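Local atomic coordinates of cytoplasmic protein (Bacillus cereus, PDB entry 2O3L), a protein that is of unknown function and belongs to the DUF1048 family, its all-helical chain, most of the full-length protein, coiling as a left-handed superhelix. Residues E15-V20 against R58-I63; F19-I24 against E45-F50; Q25-N30 against F71-V76. All coordinates share one frame; numbering follows the deposited sequence.

Contact 1 of 3, residues E15-V20 against R58-I63; sequences EDYQFV and RQVLDI. With GOL (glycerol), chain C.
Y17, near the start of helix 15-31, and V60, where the chain enters helix 60-64, bring their CA atoms within 5.5 Å, the nearest CA pair across the segments. The Y17 ring lies along residues 58-60 with V60 packed against one face: CB of V60 stands 3.5 Å from the ring centroid and 3° off the ring normal, a well-centred CH-pi contact. The long axis of the ring points its hydroxyl at the loop before helix 60-64, where the OH of Y17 donates a 2.6 Å hydrogen bond to O of R58. The hydroxyl arrives from above the carbonyl plane, 60° out of it. CD1 of I63 touches the same end of the ring at its edge, 3.6 Å from the Y17 OH. The two valines slide past each other in opposite directions, CG2 of V20 meeting CG1 of V60 at 3.7 Å, and CD2 of L61 widens this apolar patch. A glycerol, probably from the crystallisation liquor, spans the polar side: its O1 donates to OD1 of D16 (2.9 Å), while its O2 makes a weak bond to O of R58. The Y17 ring also meets F50 of helix 36-56 edge-to-face. One tyrosine thus combines two roles: its face forms an apolar seat for V60, and its hydroxyl satisfies a loop carbonyl and links helix 15-31 to the loop before helix 60-64.

Contact 2 of 3, residues F19-I24 against E45-F50; sequences FVFKKI and ELIDLF
N of F50 donates to O of L46 at 2.8 Å, the shortest polar bond here and an ordinary helical one; between the two segments the contact is entirely apolar. The same helical turn sets CG of L46 over one face of the F50 ring, offset toward its rim, so both side chains face helix 15-31 as one apolar surface. I24 meets L46 tip to tip, with CD1 of I24 3.7 Å from CD2 of L46. CD1 of I24 also reaches CZ of F50 at 4.0 Å, and CG1 of V20 comes to that ring atom from the neighbouring turn. The backbone N of F21 meets the edge of the F50 ring, in its plane. CG of F21 lies trans to that N (chi1 -179°), and the F21 ring runs past L46 to I47, its CE1 3.6 Å from CG1 of I47. V10 of helix 2-11 touches both F21 and I47, whereas F71 of helix 68-82 covers I24 and L46. The short helical segments approach to 11.7 Å with their directions 160° apart, a wide spacing filled by large apolar side chains. This is a nearly antiparallel helix pair at the buried centre of an all-helical, left-handed superhelix fold.

Contact 3 of 3, residues Q25-N30 against F71-V76; sequences QNYMWN and FADELV
Y27 and M28, consecutive on helix 15-31, share the face of helix 68-82, Y27 turned chiefly toward A72 and D73, M28 toward V76 and L75. The Y27 side chain extends with CG anti to the backbone N (chi1 -179°), which lays its ring beside the backbone at A72 and D73. There CB of A72 presses on CD1 of Y27 at 3.4 Å, from an oblique direction; the small methyl lets the ring come close to the helix, and CE1 of Y27 lies 3.7 Å from N of D73. At the far end, the OH of Y27 donates to OD1 of D73 over 3.0 Å. The oxygen lies in the plane of the ring, at its edge, yet the hydroxyl approaches it from above the carboxylate, 55° out of that plane. Ring and carboxylate are turned steeply to each other.

M28, present as selenomethionine, leaves the helix in a different direction. Its CG sits beside the backbone N, opposite the carbonyl carbon, and passes CG1 of V76 at 3.6 Å as the two side chains slide by in opposite senses. The chain then bends only at its last torsion, and SE of M28 makes a looser contact with CD2 of L75 at 4.5 Å. The contact therefore grades from a polar, more exposed margin at D73 to an apolar interior at M28. The short helical segments cross at -53°, 9.4 Å apart at closest approach, with A72 and V76 one turn apart on the facing side. M39 of helix 36-56 touches both M28 and V76, and L75 rests on I42 of that helix, so helices 15-31 and 68-82 meet with helix 36-56 packed against their inner side chains.

Overall arrangement
All three contacts draw on helix 15-31, meeting helix 60-64, helix 36-56 and helix 68-82 in turn along its length. The centre of contact 2 lies about 3 Å from that of the chain; this contact is fully buried and wholly apolar between its segments. Contacts 1 and 3, with centres about 15 Å apart, are only partly buried, and each adds a tyrosine hydroxyl bond, to a carbonyl of exposed R58 in contact 1 and to the exposed D73 carboxylate in contact 3. Contact 2 joins them: F50 packs on V60 and I63 of contact 1, while I24 touches A72 and L46 touches L75 of contact 3. A continuous hydrophobic layer thus runs through the fold.

Contact 1 of 3, residues E15-V20 against R58-I63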
loop_
_atom_site.group_PDB
_atom_site.type_symbol
_atom_site.label_atom_id
_atom_site.label_comp_id
_atom_site.label_asym_id
_atom_site.label_seq_id
_atom_site.Cartn_x
_atom_site.Cartn_y
_atom_site.Cartn_z
ATOM N N GLU A 15 6.539 -3.731 12.121
ATOM C CA GLU A 15 7.070 -4.711 11.177
ATOM C C GLU A 15 5.964 -5.424 10.358
ATOM O O GLU A 15 6.137 -5.654 9.162
ATOM C CB GLU A 15 7.986 -5.746 11.882
ATOM N N ASP A 16 4.833 -5.745 10.977
ATOM C CA ASP A 16 3.792 -6.423 10.227
ATOM C C ASP A 16 3.198 -5.523 9.139
ATOM O O ASP A 16 2.904 -6.001 8.042
ATOM C CB ASP A 16 2.724 -7.075 11.116
ATOM C CG ASP A 16 2.048 -6.121 12.090
ATOM O OD1 ASP A 16 2.245 -4.883 12.066
ATOM O OD2 ASP A 16 1.270 -6.658 12.912
ATOM N N TYR A 17 3.054 -4.224 9.429
ATOM C CA TYR A 17 2.630 -3.253 8.435
ATOM C C TYR A 17 3.652 -3.173 7.296
ATOM O O TYR A 17 3.295 -3.049 6.115
ATOM C CB TYR A 17 2.448 -1.861 9.055
ATOM C CG TYR A 17 1.084 -1.573 9.623
ATOM C CD1 TYR A 17 0.743 -1.967 10.938
ATOM C CD2 TYR A 17 0.118 -0.879 8.864
ATOM C CE1 TYR A 17 -0.533 -1.695 11.469
ATOM C CE2 TYR A 17 -1.170 -0.600 9.380
ATOM C CZ TYR A 17 -1.479 -1.014 10.678
ATOM O OH TYR A 17 -2.702 -0.751 11.183
ATOM N N GLN A 18 4.921 -3.214 7.652
ATOM C CA GLN A 18 5.978 -3.195 6.661
ATOM C C GLN A 18 5.913 -4.381 5.724
ATOM O O GLN A 18 6.109 -4.197 4.523
ATOM C CB GLN A 18 7.351 -3.132 7.306
ATOM C CG GLN A 18 7.555 -1.816 8.089
ATOM C CD GLN A 18 8.953 -1.722 8.649
ATOM O OE1 GLN A 18 9.909 -1.967 7.940
ATOM N NE2 GLN A 18 9.073 -1.395 9.934
ATOM N N PHE A 19 5.640 -5.580 6.255
ATOM C CA PHE A 19 5.706 -6.788 5.430
ATOM C C PHE A 19 4.533 -6.773 4.465
ATOM O O PHE A 19 4.658 -7.089 3.263
ATOM C CB PHE A 19 5.690 -8.031 6.308
ATOM C CG PHE A 19 5.892 -9.302 5.554
ATOM C CD1 PHE A 19 7.131 -9.616 5.025
ATOM C CD2 PHE A 19 4.837 -10.195 5.374
ATOM C CE1 PHE A 19 7.343 -10.812 4.310
ATOM C CE2 PHE A 19 5.016 -11.380 4.652
ATOM C CZ PHE A 19 6.292 -11.699 4.131
ATOM N N VAL A 20 3.384 -6.365 4.983
ATOM C CA VAL A 20 2.184 -6.314 4.185
ATOM C C VAL A 20 2.279 -5.242 3.085
ATOM O O VAL A 20 1.869 -5.492 1.973
ATOM C CB VAL A 20 0.954 -6.123 5.039
ATOM C CG1 VAL A 20 -0.289 -5.880 4.162
ATOM C CG2 VAL A 20 0.765 -7.390 5.889
ATOM N N ARG A 58 -4.759 -0.077 15.085
ATOM C CA ARG A 58 -5.344 -1.226 14.421
ATOM C C ARG A 58 -4.257 -2.127 13.898
ATOM O O ARG A 58 -3.151 -1.701 13.599
ATOM C CB ARG A 58 -6.243 -0.825 13.241
ATOM C CG ARG A 58 -7.324 0.114 13.568
ATOM C CD ARG A 58 -8.404 -0.566 14.417
ATOM N NE ARG A 58 -9.030 -1.712 13.783
ATOM C CZ ARG A 58 -10.130 -1.639 13.015
ATOM N NH1 ARG A 58 -10.715 -0.469 12.731
ATOM N NH2 ARG A 58 -10.637 -2.735 12.506
ATOM N N GLN A 59 -4.626 -3.374 13.695
ATOM C CA GLN A 59 -3.713 -4.335 13.100
ATOM C C GLN A 59 -3.822 -4.252 11.562
ATOM O O GLN A 59 -4.909 -4.065 11.016
ATOM C CB GLN A 59 -4.043 -5.749 13.614
ATOM C CG GLN A 59 -3.763 -5.951 15.127
ATOM C CD GLN A 59 -2.283 -6.048 15.459
ATOM O OE1 GLN A 59 -1.475 -6.450 14.629
ATOM N NE2 GLN A 59 -1.929 -5.680 16.672
ATOM N N VAL A 60 -2.690 -4.424 10.864
ATOM C CA VAL A 60 -2.682 -4.264 9.432
ATOM C C VAL A 60 -3.695 -5.139 8.702
ATOM O O VAL A 60 -4.365 -4.669 7.791
ATOM C CB VAL A 60 -1.253 -4.346 8.799
ATOM C CG1 VAL A 60 -0.696 -5.753 8.860
ATOM C CG2 VAL A 60 -1.314 -3.812 7.354
ATOM N N LEU A 61 -3.878 -6.378 9.135
ATOM C CA LEU A 61 -4.817 -7.263 8.451
ATOM C C LEU A 61 -6.275 -6.931 8.642
ATOM O O LEU A 61 -7.126 -7.484 7.919
ATOM C CB LEU A 61 -4.551 -8.732 8.783
ATOM C CG LEU A 61 -3.174 -9.249 8.282
ATOM C CD1 LEU A 61 -3.044 -10.728 8.702
ATOM C CD2 LEU A 61 -2.873 -9.098 6.756
ATOM N N ASP A 62 -6.588 -6.098 9.622
ATOM C CA ASP A 62 -7.927 -5.456 9.716
ATOM C C ASP A 62 -8.167 -4.544 8.486
ATOM O O ASP A 62 -9.296 -4.347 8.038
ATOM C CB ASP A 62 -8.064 -4.549 10.973
ATOM C CG ASP A 62 -8.030 -5.316 12.336
ATOM O OD1 ASP A 62 -7.827 -6.529 12.344
ATOM O OD2 ASP A 62 -8.218 -4.671 13.411
ATOM N N ILE A 63 -7.101 -3.908 8.032
ATOM C CA ILE A 63 -7.184 -3.006 6.903
ATOM C C ILE A 63 -7.310 -3.798 5.594
ATOM O O ILE A 63 -8.231 -3.587 4.841
ATOM C CB ILE A 63 -5.975 -2.033 6.871
ATOM C CG1 ILE A 63 -5.858 -1.335 8.231
ATOM C CG2 ILE A 63 -6.119 -1.038 5.661
ATOM C CD1 ILE A 63 -4.753 -0.330 8.313
HETATM C C1 GOL C . 0.928 -3.001 15.574
HETATM O O1 GOL C . 0.802 -3.632 14.308
HETATM C C2 GOL C . -0.327 -2.244 16.057
HETATM O O2 GOL C . -1.465 -3.055 15.911
HETATM C C3 GOL C . -0.574 -0.905 15.362
HETATM O O3 GOL C . 0.030 0.175 16.071
#

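Contact 2 of 3, residues F19-I24 against E45-F50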
loop_
_atom_site.group_PDB
_atom_site.type_symbol
_atom_site.label_atom_id
_atom_site.label_comp_id
_atom_site.label_asym_id
_atom_site.label_seq_id
_atom_site.Cartn_x
_atom_site.Cartn_y
_atom_site.Cartn_z
ATOM N N PHE A 19 5.640 -5.580 6.255
ATOM C CA PHE A 19 5.706 -6.788 5.430
ATOM C C PHE A 19 4.533 -6.773 4.465
ATOM O O PHE A 19 4.658 -7.089 3.263
ATOM C CB PHE A 19 5.690 -8.031 6.308
ATOM C CG PHE A 19 5.892 -9.302 5.554
ATOM C CD1 PHE A 19 7.131 -9.616 5.025
ATOM C CD2 PHE A 19 4.837 -10.195 5.374
ATOM C CE1 PHE A 19 7.343 -10.812 4.310
ATOM C CE2 PHE A 19 5.016 -11.380 4.652
ATOM C CZ PHE A 19 6.292 -11.699 4.131
ATOM N N VAL A 20 3.384 -6.365 4.983
ATOM C CA VAL A 20 2.184 -6.314 4.185
ATOM C C VAL A 20 2.279 -5.242 3.085
ATOM O O VAL A 20 1.869 -5.492 1.973
ATOM C CB VAL A 20 0.954 -6.123 5.039
ATOM C CG1 VAL A 20 -0.289 -5.880 4.162
ATOM C CG2 VAL A 20 0.765 -7.390 5.889
ATOM N N PHE A 21 2.818 -4.076 3.420
ATOM C CA PHE A 21 3.105 -3.085 2.416
ATOM C C PHE A 21 3.994 -3.628 1.283
ATOM O O PHE A 21 3.736 -3.368 0.125
ATOM C CB PHE A 21 3.757 -1.824 3.007
ATOM C CG PHE A 21 4.026 -0.786 1.957
ATOM C CD1 PHE A 21 3.015 0.045 1.525
ATOM C CD2 PHE A 21 5.254 -0.733 1.312
ATOM C CE1 PHE A 21 3.223 0.930 0.500
ATOM C CE2 PHE A 21 5.481 0.176 0.320
ATOM C CZ PHE A 21 4.451 1.003 -0.104
ATOM N N LYS A 22 5.073 -4.299 1.653
ATOM C CA LYS A 22 5.980 -4.913 0.696
ATOM C C LYS A 22 5.272 -5.942 -0.187
ATOM O O LYS A 22 5.524 -6.010 -1.395
ATOM C CB LYS A 22 7.107 -5.594 1.451
ATOM C CG LYS A 22 8.101 -6.279 0.547
ATOM C CD LYS A 22 9.341 -6.804 1.304
ATOM C CE LYS A 22 9.080 -8.075 2.078
ATOM N NZ LYS A 22 10.389 -8.629 2.421
ATOM N N LYS A 23 4.389 -6.732 0.418
ATOM C CA LYS A 23 3.592 -7.709 -0.339
ATOM C C LYS A 23 2.749 -6.989 -1.435
ATOM O O LYS A 23 2.770 -7.362 -2.569
ATOM C CB LYS A 23 2.725 -8.554 0.590
ATOM C CG LYS A 23 3.444 -9.650 1.368
ATOM C CD LYS A 23 2.537 -10.419 2.352
ATOM C CE LYS A 23 1.297 -11.054 1.700
ATOM N NZ LYS A 23 0.544 -12.094 2.528
ATOM N N ILE A 24 2.066 -5.928 -1.063
ATOM C CA ILE A 24 1.234 -5.132 -1.948
ATOM C C ILE A 24 2.021 -4.413 -3.035
ATOM O O ILE A 24 1.620 -4.386 -4.210
ATOM C CB ILE A 24 0.477 -4.103 -1.129
ATOM C CG1 ILE A 24 -0.504 -4.833 -0.215
ATOM C CG2 ILE A 24 -0.288 -3.154 -2.048
ATOM C CD1 ILE A 24 -1.206 -3.925 0.754
ATOM N N GLU A 45 -1.168 6.807 -1.225
ATOM C CA GLU A 45 -2.438 6.834 -0.534
ATOM C C GLU A 45 -2.486 5.708 0.479
ATOM O O GLU A 45 -2.976 5.879 1.602
ATOM C CB GLU A 45 -3.625 6.761 -1.495
ATOM C CG GLU A 45 -3.775 7.972 -2.376
ATOM C CD GLU A 45 -4.219 9.244 -1.647
ATOM O OE1 GLU A 45 -4.414 9.236 -0.400
ATOM O OE2 GLU A 45 -4.407 10.242 -2.355
ATOM N N LEU A 46 -1.966 4.560 0.089
ATOM C CA LEU A 46 -1.983 3.420 0.970
ATOM C C LEU A 46 -1.103 3.646 2.217
ATOM O O LEU A 46 -1.466 3.192 3.322
ATOM C CB LEU A 46 -1.572 2.153 0.250
ATOM C CG LEU A 46 -1.623 0.862 1.091
ATOM C CD1 LEU A 46 -3.077 0.460 1.314
ATOM C CD2 LEU A 46 -0.877 -0.230 0.349
ATOM N N ILE A 47 0.008 4.365 2.058
ATOM C CA ILE A 47 0.876 4.668 3.196
ATOM C C ILE A 47 0.171 5.650 4.143
ATOM O O ILE A 47 0.308 5.546 5.355
ATOM C CB ILE A 47 2.220 5.265 2.709
ATOM C CG1 ILE A 47 3.014 4.164 1.980
ATOM C CG2 ILE A 47 3.022 5.882 3.847
ATOM C CD1 ILE A 47 4.111 4.681 1.074
ATOM N N ASP A 48 -0.566 6.619 3.604
ATOM C CA ASP A 48 -1.382 7.475 4.457
ATOM C C ASP A 48 -2.375 6.625 5.273
ATOM O O ASP A 48 -2.584 6.855 6.460
ATOM C CB ASP A 48 -2.165 8.512 3.658
ATOM C CG ASP A 48 -1.383 9.775 3.386
ATOM O OD1 ASP A 48 -0.352 9.991 4.039
ATOM O OD2 ASP A 48 -1.807 10.564 2.520
ATOM N N LEU A 49 -3.020 5.684 4.610
ATOM C CA LEU A 49 -4.036 4.847 5.272
ATOM C C LEU A 49 -3.380 3.947 6.349
ATOM O O LEU A 49 -3.881 3.833 7.441
ATOM C CB LEU A 49 -4.745 3.992 4.247
ATOM C CG LEU A 49 -5.902 3.096 4.710
ATOM C CD1 LEU A 49 -7.118 3.901 4.932
ATOM C CD2 LEU A 49 -6.189 1.998 3.689
ATOM N N PHE A 50 -2.269 3.317 6.009
ATOM C CA PHE A 50 -1.520 2.495 6.933
ATOM C C PHE A 50 -0.955 3.304 8.106
ATOM O O PHE A 50 -1.018 2.843 9.258
ATOM C CB PHE A 50 -0.374 1.760 6.218
ATOM C CG PHE A 50 -0.762 0.484 5.533
ATOM C CD1 PHE A 50 -2.057 0.182 5.213
ATOM C CD2 PHE A 50 0.240 -0.423 5.155
ATOM C CE1 PHE A 50 -2.378 -1.014 4.550
ATOM C CE2 PHE A 50 -0.078 -1.622 4.532
ATOM C CZ PHE A 50 -1.392 -1.920 4.212
#

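Contact 3 of 3, residues Q25-N30 against F71-V76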
loop_
_atom_site.group_PDB
_atom_site.type_symbol
_atom_site.label_atom_id
_atom_site.label_comp_id
_atom_site.label_asym_id
_atom_site.label_seq_id
_atom_site.Cartn_x
_atom_site.Cartn_y
_atom_site.Cartn_z
ATOM N N GLN A 25 3.151 -3.832 -2.643
ATOM C CA GLN A 25 4.031 -3.189 -3.622
ATOM C C GLN A 25 4.481 -4.205 -4.682
ATOM O O GLN A 25 4.397 -3.957 -5.906
ATOM C CB GLN A 25 5.219 -2.564 -2.895
ATOM C CG GLN A 25 6.110 -1.757 -3.756
ATOM C CD GLN A 25 7.149 -1.035 -2.951
ATOM O OE1 GLN A 25 7.767 -1.636 -2.075
ATOM N NE2 GLN A 25 7.355 0.269 -3.237
ATOM N N ASN A 26 4.889 -5.382 -4.234
ATOM C CA ASN A 26 5.299 -6.398 -5.175
ATOM C C ASN A 26 4.120 -6.883 -6.028
ATOM O O ASN A 26 4.270 -7.126 -7.237
ATOM C CB ASN A 26 5.993 -7.558 -4.462
ATOM C CG ASN A 26 7.443 -7.241 -4.136
ATOM O OD1 ASN A 26 8.307 -7.247 -5.024
ATOM N ND2 ASN A 26 7.717 -6.938 -2.869
ATOM N N TYR A 27 2.966 -7.054 -5.408
ATOM C CA TYR A 27 1.803 -7.541 -6.151
ATOM C C TYR A 27 1.499 -6.545 -7.313
ATOM O O TYR A 27 1.292 -6.925 -8.467
ATOM C CB TYR A 27 0.603 -7.727 -5.244
ATOM C CG TYR A 27 -0.599 -8.253 -5.999
ATOM C CD1 TYR A 27 -1.428 -7.390 -6.743
ATOM C CD2 TYR A 27 -0.915 -9.584 -5.974
ATOM C CE1 TYR A 27 -2.542 -7.879 -7.429
ATOM C CE2 TYR A 27 -2.018 -10.096 -6.665
ATOM C CZ TYR A 27 -2.814 -9.246 -7.392
ATOM O OH TYR A 27 -3.863 -9.776 -8.067
HETATM N N MSE A 28 1.551 -5.265 -6.999
HETATM C CA MSE A 28 1.228 -4.220 -7.974
HETATM C C MSE A 28 2.250 -4.168 -9.113
HETATM O O MSE A 28 1.891 -4.048 -10.268
HETATM C CB MSE A 28 1.136 -2.870 -7.251
HETATM C CG MSE A 28 -0.081 -2.855 -6.356
HETATM SE SE MSE A 28 -0.358 -1.134 -5.504
HETATM C CE MSE A 28 -0.185 -0.026 -7.017
ATOM N N TRP A 29 3.519 -4.328 -8.780
ATOM C CA TRP A 29 4.556 -4.397 -9.794
ATOM C C TRP A 29 4.456 -5.689 -10.638
ATOM O O TRP A 29 4.787 -5.704 -11.825
ATOM C CB TRP A 29 5.905 -4.363 -9.107
ATOM C CG TRP A 29 6.367 -3.009 -8.631
ATOM C CD1 TRP A 29 6.010 -1.794 -9.115
ATOM C CD2 TRP A 29 7.340 -2.768 -7.620
ATOM N NE1 TRP A 29 6.677 -0.798 -8.439
ATOM C CE2 TRP A 29 7.510 -1.379 -7.521
ATOM C CE3 TRP A 29 8.049 -3.600 -6.748
ATOM C CZ2 TRP A 29 8.382 -0.794 -6.594
ATOM C CZ3 TRP A 29 8.921 -3.019 -5.825
ATOM C CH2 TRP A 29 9.093 -1.630 -5.773
ATOM N N ASN A 30 3.997 -6.765 -10.008
ATOM C CA ASN A 30 3.784 -8.006 -10.695
ATOM C C ASN A 30 2.614 -7.935 -11.646
ATOM O O ASN A 30 2.668 -8.519 -12.708
ATOM C CB ASN A 30 3.537 -9.115 -9.682
ATOM C CG ASN A 30 4.831 -9.586 -8.976
ATOM O OD1 ASN A 30 5.931 -9.318 -9.452
ATOM N ND2 ASN A 30 4.681 -10.286 -7.848
ATOM N N PHE A 71 -6.955 -7.703 -1.876
ATOM C CA PHE A 71 -6.862 -6.292 -1.531
ATOM C C PHE A 71 -6.070 -5.498 -2.599
ATOM O O PHE A 71 -6.544 -4.487 -3.119
ATOM C CB PHE A 71 -6.186 -6.123 -0.165
ATOM C CG PHE A 71 -6.075 -4.705 0.278
ATOM C CD1 PHE A 71 -7.183 -4.037 0.768
ATOM C CD2 PHE A 71 -4.885 -4.011 0.159
ATOM C CE1 PHE A 71 -7.078 -2.701 1.164
ATOM C CE2 PHE A 71 -4.775 -2.682 0.544
ATOM C CZ PHE A 71 -5.889 -2.022 1.037
ATOM N N ALA A 72 -4.875 -5.980 -2.921
ATOM C CA ALA A 72 -4.002 -5.297 -3.849
ATOM C C ALA A 72 -4.646 -5.294 -5.220
ATOM O O ALA A 72 -4.620 -4.283 -5.923
ATOM C CB ALA A 72 -2.640 -5.946 -3.871
ATOM N N ASP A 73 -5.341 -6.380 -5.528
ATOM C CA ASP A 73 -5.959 -6.558 -6.803
ATOM C C ASP A 73 -7.056 -5.522 -6.943
ATOM O O ASP A 73 -7.181 -4.908 -7.986
ATOM C CB ASP A 73 -6.499 -7.979 -6.931
ATOM C CG ASP A 73 -6.896 -8.317 -8.314
ATOM O OD1 ASP A 73 -6.052 -8.159 -9.219
ATOM O OD2 ASP A 73 -8.038 -8.759 -8.500
ATOM N N GLU A 74 -7.812 -5.289 -5.881
ATOM C CA GLU A 74 -8.873 -4.293 -5.908
ATOM C C GLU A 74 -8.321 -2.869 -5.838
ATOM O O GLU A 74 -8.990 -1.909 -6.161
ATOM C CB GLU A 74 -9.814 -4.504 -4.734
ATOM C CG GLU A 74 -11.176 -3.892 -4.946
ATOM C CD GLU A 74 -12.085 -4.078 -3.750
ATOM O OE1 GLU A 74 -11.818 -4.997 -2.936
ATOM O OE2 GLU A 74 -13.061 -3.290 -3.624
ATOM N N LEU A 75 -7.113 -2.731 -5.352
ATOM C CA LEU A 75 -6.426 -1.466 -5.341
ATOM C C LEU A 75 -5.897 -1.174 -6.774
ATOM O O LEU A 75 -6.103 -0.108 -7.292
ATOM C CB LEU A 75 -5.303 -1.561 -4.299
ATOM C CG LEU A 75 -4.800 -0.364 -3.533
ATOM C CD1 LEU A 75 -5.880 0.401 -2.788
ATOM C CD2 LEU A 75 -3.737 -0.859 -2.581
ATOM N N VAL A 76 -5.251 -2.131 -7.432
ATOM C CA VAL A 76 -4.838 -1.905 -8.811
ATOM C C VAL A 76 -6.036 -1.714 -9.729
ATOM O O VAL A 76 -5.877 -1.137 -10.783
ATOM C CB VAL A 76 -3.909 -3.041 -9.445
ATOM C CG1 VAL A 76 -2.874 -3.530 -8.478
ATOM C CG2 VAL A 76 -4.703 -4.230 -10.029
#